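Local coordinates for ribosomal protein L11 methyltransferase (Lactobacillus delbrueckii subsp. bulgaricus ATCC BAA-365, PDB 3GRZ) that probably uses S-adenosyl-L-methionine to trimethylate lysine side chains of ribosomal protein L11, this chain being the C-terminal methyltransferase part of the enzyme, at residues B[65-70]-B[131-136]; B[87-92]-B[114-119]. One frame throughout, in Å; residues are numbered along the deposited sequence.

Contact 1 (B[65-70]-B[131-136]); sequences ADVGTG and ANILAE
Val-67 meets Ala-131 where two parallel neighbours, strands 63-67 and 126-132, run out at the C-terminal edge of the Rossmann-like sheet of this methyltransferase. The two side chains share one face of the sheet, with CB of Val-67 4.2 Å from CB of Ala-131; Leu-138 and Leu-141 of helix 135-145 pack on Ala-131 from that side. Ile-133 extends the apolar patch. Its CG1 sits between the backbone N and the carbonyl carbon (chi1 54°), and with the chain extended beyond it CD1 reaches Val-67 CG1, while the CG2 methyl is left over the turn, 3.9 Å from Gly-68 CA. Gly-68 has positive phi (73°), and any CB on it would collide with that methyl, so both the backbone and the neighbour call for glycine. No direct hydrogen bond joins the segments, and water fills the role as the strands part. One molecule accepts from Asn-132 N (2.9 Å) and also bonds to Val-67 O (2.7 Å) and to Asp-66 OD1 (2.8 Å), while a second links Gly-68 O to Asn-132 O, 2.8 Å from each. Gly-68 and Asn-132 are predicted S-adenosyl-L-methionine contacts, consistent with a pocket at these strand ends. The side-chain amide of Asn-132 bonds through ND2 to Thr-46 OG1. Asp-66, which offers OD1 to the bridging water, is gripped at its other oxygen as well: Thr-69 OG1 donates to Asp-66 OD2 over 2.7 Å, approaching from above the carboxylate plane, 54° out of it.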
# COMPACT_ATOMS: atom_id res chain seq x y z
N ALA B 65 -12.25 -2.83 14.07
CA ALA B 65 -12.27 -4.18 14.64
C ALA B 65 -11.28 -5.02 13.86
O ALA B 65 -11.36 -5.10 12.64
CB ALA B 65 -13.67 -4.81 14.57
N ASP B 66 -10.35 -5.64 14.59
CA ASP B 66 -9.39 -6.59 14.02
C ASP B 66 -9.82 -7.98 14.45
O ASP B 66 -9.69 -8.35 15.62
CB ASP B 66 -7.97 -6.27 14.51
CG ASP B 66 -6.92 -7.27 14.01
OD1 ASP B 66 -7.17 -7.98 13.00
OD2 ASP B 66 -5.82 -7.34 14.62
N VAL B 67 -10.33 -8.74 13.49
CA VAL B 67 -10.96 -10.03 13.77
C VAL B 67 -9.94 -11.14 13.55
O VAL B 67 -9.30 -11.17 12.51
CB VAL B 67 -12.20 -10.24 12.86
CG1 VAL B 67 -12.85 -11.59 13.13
CG2 VAL B 67 -13.22 -9.13 13.08
N GLY B 68 -9.81 -12.04 14.52
CA GLY B 68 -8.79 -13.11 14.44
C GLY B 68 -7.40 -12.54 14.65
O GLY B 68 -6.47 -12.88 13.93
N THR B 69 -7.27 -11.69 15.67
CA THR B 69 -6.10 -10.83 15.84
C THR B 69 -4.74 -11.56 15.97
O THR B 69 -3.69 -11.00 15.63
CB THR B 69 -6.33 -9.81 17.00
OG1 THR B 69 -5.38 -8.74 16.91
CG2 THR B 69 -6.20 -10.47 18.37
N GLY B 70 -4.78 -12.82 16.45
CA GLY B 70 -3.57 -13.64 16.62
C GLY B 70 -2.59 -12.98 17.56
O GLY B 70 -2.85 -12.84 18.76
N ALA B 131 -9.45 -8.41 8.78
CA ALA B 131 -9.38 -9.84 9.09
C ALA B 131 -8.36 -10.54 8.21
O ALA B 131 -8.57 -10.66 7.00
CB ALA B 131 -10.75 -10.49 8.93
N ASN B 132 -7.24 -10.96 8.81
CA ASN B 132 -6.26 -11.80 8.14
C ASN B 132 -6.43 -13.21 8.66
O ASN B 132 -5.73 -13.65 9.58
CB ASN B 132 -4.83 -11.30 8.37
CG ASN B 132 -3.79 -12.11 7.62
OD1 ASN B 132 -4.11 -12.91 6.74
ND2 ASN B 132 -2.53 -11.92 7.97
N ILE B 133 -7.38 -13.92 8.08
CA ILE B 133 -7.71 -15.28 8.50
C ILE B 133 -8.04 -16.09 7.23
O ILE B 133 -8.27 -15.52 6.15
CB ILE B 133 -8.88 -15.32 9.54
CG1 ILE B 133 -10.12 -14.59 9.00
CG2 ILE B 133 -8.47 -14.70 10.90
CD1 ILE B 133 -11.23 -14.34 10.04
N LEU B 134 -8.03 -17.40 7.37
CA LEU B 134 -8.23 -18.30 6.23
C LEU B 134 -9.64 -18.18 5.66
O LEU B 134 -10.58 -17.83 6.38
CB LEU B 134 -7.88 -19.73 6.61
CG LEU B 134 -6.44 -19.92 7.13
CD1 LEU B 134 -6.22 -21.34 7.58
CD2 LEU B 134 -5.37 -19.49 6.12
N ALA B 135 -9.75 -18.46 4.36
CA ALA B 135 -10.93 -18.14 3.57
C ALA B 135 -12.22 -18.80 4.03
O ALA B 135 -13.28 -18.20 3.93
CB ALA B 135 -10.67 -18.43 2.11
N GLU B 136 -12.15 -20.03 4.54
CA GLU B 136 -13.36 -20.70 5.05
C GLU B 136 -13.95 -20.02 6.29
O GLU B 136 -15.16 -20.02 6.47
CB GLU B 136 -13.18 -22.21 5.26
CG GLU B 136 -11.97 -22.65 6.05
CD GLU B 136 -10.78 -22.93 5.15
OE1 GLU B 136 -10.73 -24.02 4.51
OE2 GLU B 136 -9.91 -22.04 5.09
O HOH W 1 -6.88 -10.38 11.60
O HOH W 2 -4.76 -12.26 11.82

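Contact 2 (B[87-92]-B[114-119]); sequences LATDIS and QKTSLL. With GOL (glycerol), chain E.
Ala-88 and Asp-90 pair with the strand of Gln-114 by parallel backbone bonds, in a beta-alpha-beta unit at the edge of the Rossmann-like sheet. Gln-114 N donates to Ala-88 O (3.0 Å), Asp-90 N weakly to Gln-114 O, and Thr-116 N to Asp-90 O at 2.9 Å. Lys-115 adds a side-chain bond: its extended chain runs past Asp-90 O and bends at the last torsion (chi4 -70°), bringing NZ to 3.2 Å from Ile-91 O.

Apolar contacts fill in between. Leu-87 CD1 lies against Gln-114 CB at 3.9 Å, CB of Thr-89 meets the CG2 methyl of Thr-116, and Ile-91 CG2 rests 3.7 Å from Ser-117 CA.

Polar bonds to water and glycerol close the far end. A water accepts from Thr-89 OG1 (2.7 Å), donates to Thr-116 O and also bonds to glycerol O2. The glycerol, probably from the crystallisation liquor, donates through O1 to Asp-90 OD1 over 3.2 Å. In related methyltransferases an acidic residue at the end of this strand binds the ribose hydroxyls of S-adenosyl-L-methionine, consistent with the predicted binding role of Asp-90. Its OD1 also takes Ile-91 N on the anti lone pair at 2.8 Å, whereas OD2 accepts from Gly-70 N and is hydrogen-bonded to Ser-95 OG, fixing the carboxylate's rotation. With an alanine in place of Asp-90, the amides of Gly-70 and Ile-91 would probably be left without this acceptor, and the turn beside the pocket is likely to be held less firmly.

Helix 93-105 connects the two strands, its Asp-93 and Met-96 touching Lys-115; strand 63-67 flanks strand 85-90 on the side opposite strand 112-115, and helix 135-145 packs on Leu-118 and Leu-119.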
# COMPACT_ATOMS: atom_id res chain seq x y z
N LEU B 87 -10.74 -2.50 18.58
CA LEU B 87 -11.12 -3.73 19.24
C LEU B 87 -10.44 -4.88 18.50
O LEU B 87 -10.51 -4.97 17.28
CB LEU B 87 -12.64 -3.93 19.21
CG LEU B 87 -13.13 -5.31 19.71
CD1 LEU B 87 -12.85 -5.50 21.22
CD2 LEU B 87 -14.61 -5.48 19.42
N ALA B 88 -9.76 -5.74 19.26
CA ALA B 88 -9.12 -6.92 18.69
C ALA B 88 -9.81 -8.16 19.26
O ALA B 88 -9.97 -8.29 20.49
CB ALA B 88 -7.63 -6.90 19.02
N THR B 89 -10.23 -9.07 18.37
CA THR B 89 -10.92 -10.30 18.79
C THR B 89 -10.18 -11.57 18.37
O THR B 89 -9.50 -11.59 17.33
CB THR B 89 -12.39 -10.39 18.28
OG1 THR B 89 -12.41 -10.76 16.90
CG2 THR B 89 -13.14 -9.08 18.47
N ASP B 90 -10.31 -12.62 19.18
CA ASP B 90 -9.86 -13.97 18.80
C ASP B 90 -10.47 -15.00 19.74
O ASP B 90 -11.01 -14.63 20.78
CB ASP B 90 -8.33 -14.08 18.79
CG ASP B 90 -7.80 -15.01 17.67
OD1 ASP B 90 -8.42 -16.05 17.37
OD2 ASP B 90 -6.75 -14.71 17.08
N ILE B 91 -10.37 -16.27 19.38
CA ILE B 91 -11.00 -17.36 20.13
C ILE B 91 -10.16 -17.91 21.29
O ILE B 91 -10.69 -18.56 22.18
CB ILE B 91 -11.37 -18.56 19.22
CG1 ILE B 91 -10.17 -18.99 18.37
CG2 ILE B 91 -12.55 -18.23 18.37
CD1 ILE B 91 -10.27 -20.41 17.80
N SER B 92 -8.85 -17.65 21.28
CA SER B 92 -7.96 -18.30 22.24
C SER B 92 -7.46 -17.37 23.33
O SER B 92 -7.24 -16.17 23.10
CB SER B 92 -6.77 -18.95 21.52
OG SER B 92 -5.85 -17.98 21.07
N GLN B 114 -11.44 -8.74 23.03
CA GLN B 114 -12.58 -9.58 23.33
C GLN B 114 -12.33 -10.99 22.85
O GLN B 114 -11.97 -11.22 21.69
CB GLN B 114 -13.87 -8.99 22.74
CG GLN B 114 -15.16 -9.72 23.16
CD GLN B 114 -16.40 -9.01 22.66
OE1 GLN B 114 -16.33 -7.85 22.25
NE2 GLN B 114 -17.53 -9.70 22.68
N LYS B 115 -12.49 -11.94 23.77
CA LYS B 115 -12.37 -13.35 23.46
C LYS B 115 -13.71 -13.83 22.94
O LYS B 115 -14.67 -14.00 23.71
CB LYS B 115 -11.93 -14.14 24.69
CG LYS B 115 -11.60 -15.59 24.41
CD LYS B 115 -11.38 -16.33 25.71
CE LYS B 115 -11.03 -17.78 25.47
NZ LYS B 115 -12.18 -18.56 24.96
N THR B 116 -13.77 -14.03 21.63
CA THR B 116 -15.01 -14.33 20.92
C THR B 116 -14.72 -14.82 19.51
O THR B 116 -13.68 -14.50 18.93
CB THR B 116 -16.01 -13.11 20.90
OG1 THR B 116 -17.27 -13.57 20.41
CG2 THR B 116 -15.51 -11.93 20.03
N SER B 117 -15.64 -15.61 18.98
CA SER B 117 -15.55 -16.12 17.63
C SER B 117 -16.15 -15.13 16.64
O SER B 117 -17.35 -14.82 16.71
CB SER B 117 -16.24 -17.48 17.53
OG SER B 117 -16.05 -18.03 16.25
N LEU B 118 -15.31 -14.64 15.72
CA LEU B 118 -15.68 -13.66 14.70
C LEU B 118 -16.24 -12.40 15.33
O LEU B 118 -15.53 -11.73 16.08
CB LEU B 118 -16.62 -14.26 13.64
CG LEU B 118 -15.95 -15.42 12.88
CD1 LEU B 118 -16.94 -16.09 11.96
CD2 LEU B 118 -14.73 -14.93 12.12
N LEU B 119 -17.49 -12.06 15.05
CA LEU B 119 -18.11 -10.90 15.66
C LEU B 119 -19.35 -11.24 16.49
O LEU B 119 -20.21 -10.37 16.70
CB LEU B 119 -18.44 -9.82 14.61
CG LEU B 119 -17.25 -9.13 13.94
CD1 LEU B 119 -17.70 -8.39 12.68
CD2 LEU B 119 -16.50 -8.19 14.89
C1 GOL E . -10.46 -17.55 14.65
O1 GOL E . -9.16 -17.07 14.38
C2 GOL E . -11.46 -16.40 14.57
O2 GOL E . -11.10 -15.36 15.46
C3 GOL E . -12.90 -16.85 14.86
O3 GOL E . -13.13 -18.20 14.52
O HOH W 3 -12.87 -13.44 16.54

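From the N terminus the chain first reaches 65-70, at the end of strand 63-67, then passes through helix 73-80 into strand 85-90 and segment 87-92. Helix 93-105 leads on to 114-119, where contact 2 closes its loop, and strand 126-132 then returns the chain beside 65-70 to close contact 1. Contact 2 is therefore nested wholly within the loop of contact 1. Together they span four consecutive positions of one sheet, 112-115, 85-90, 63-67 and 126-132. Backbone bonds join the two contacts directly: Asp-66 N lies 2.8 Å from Leu-87 O, and Thr-69 N is equally near Thr-89 O.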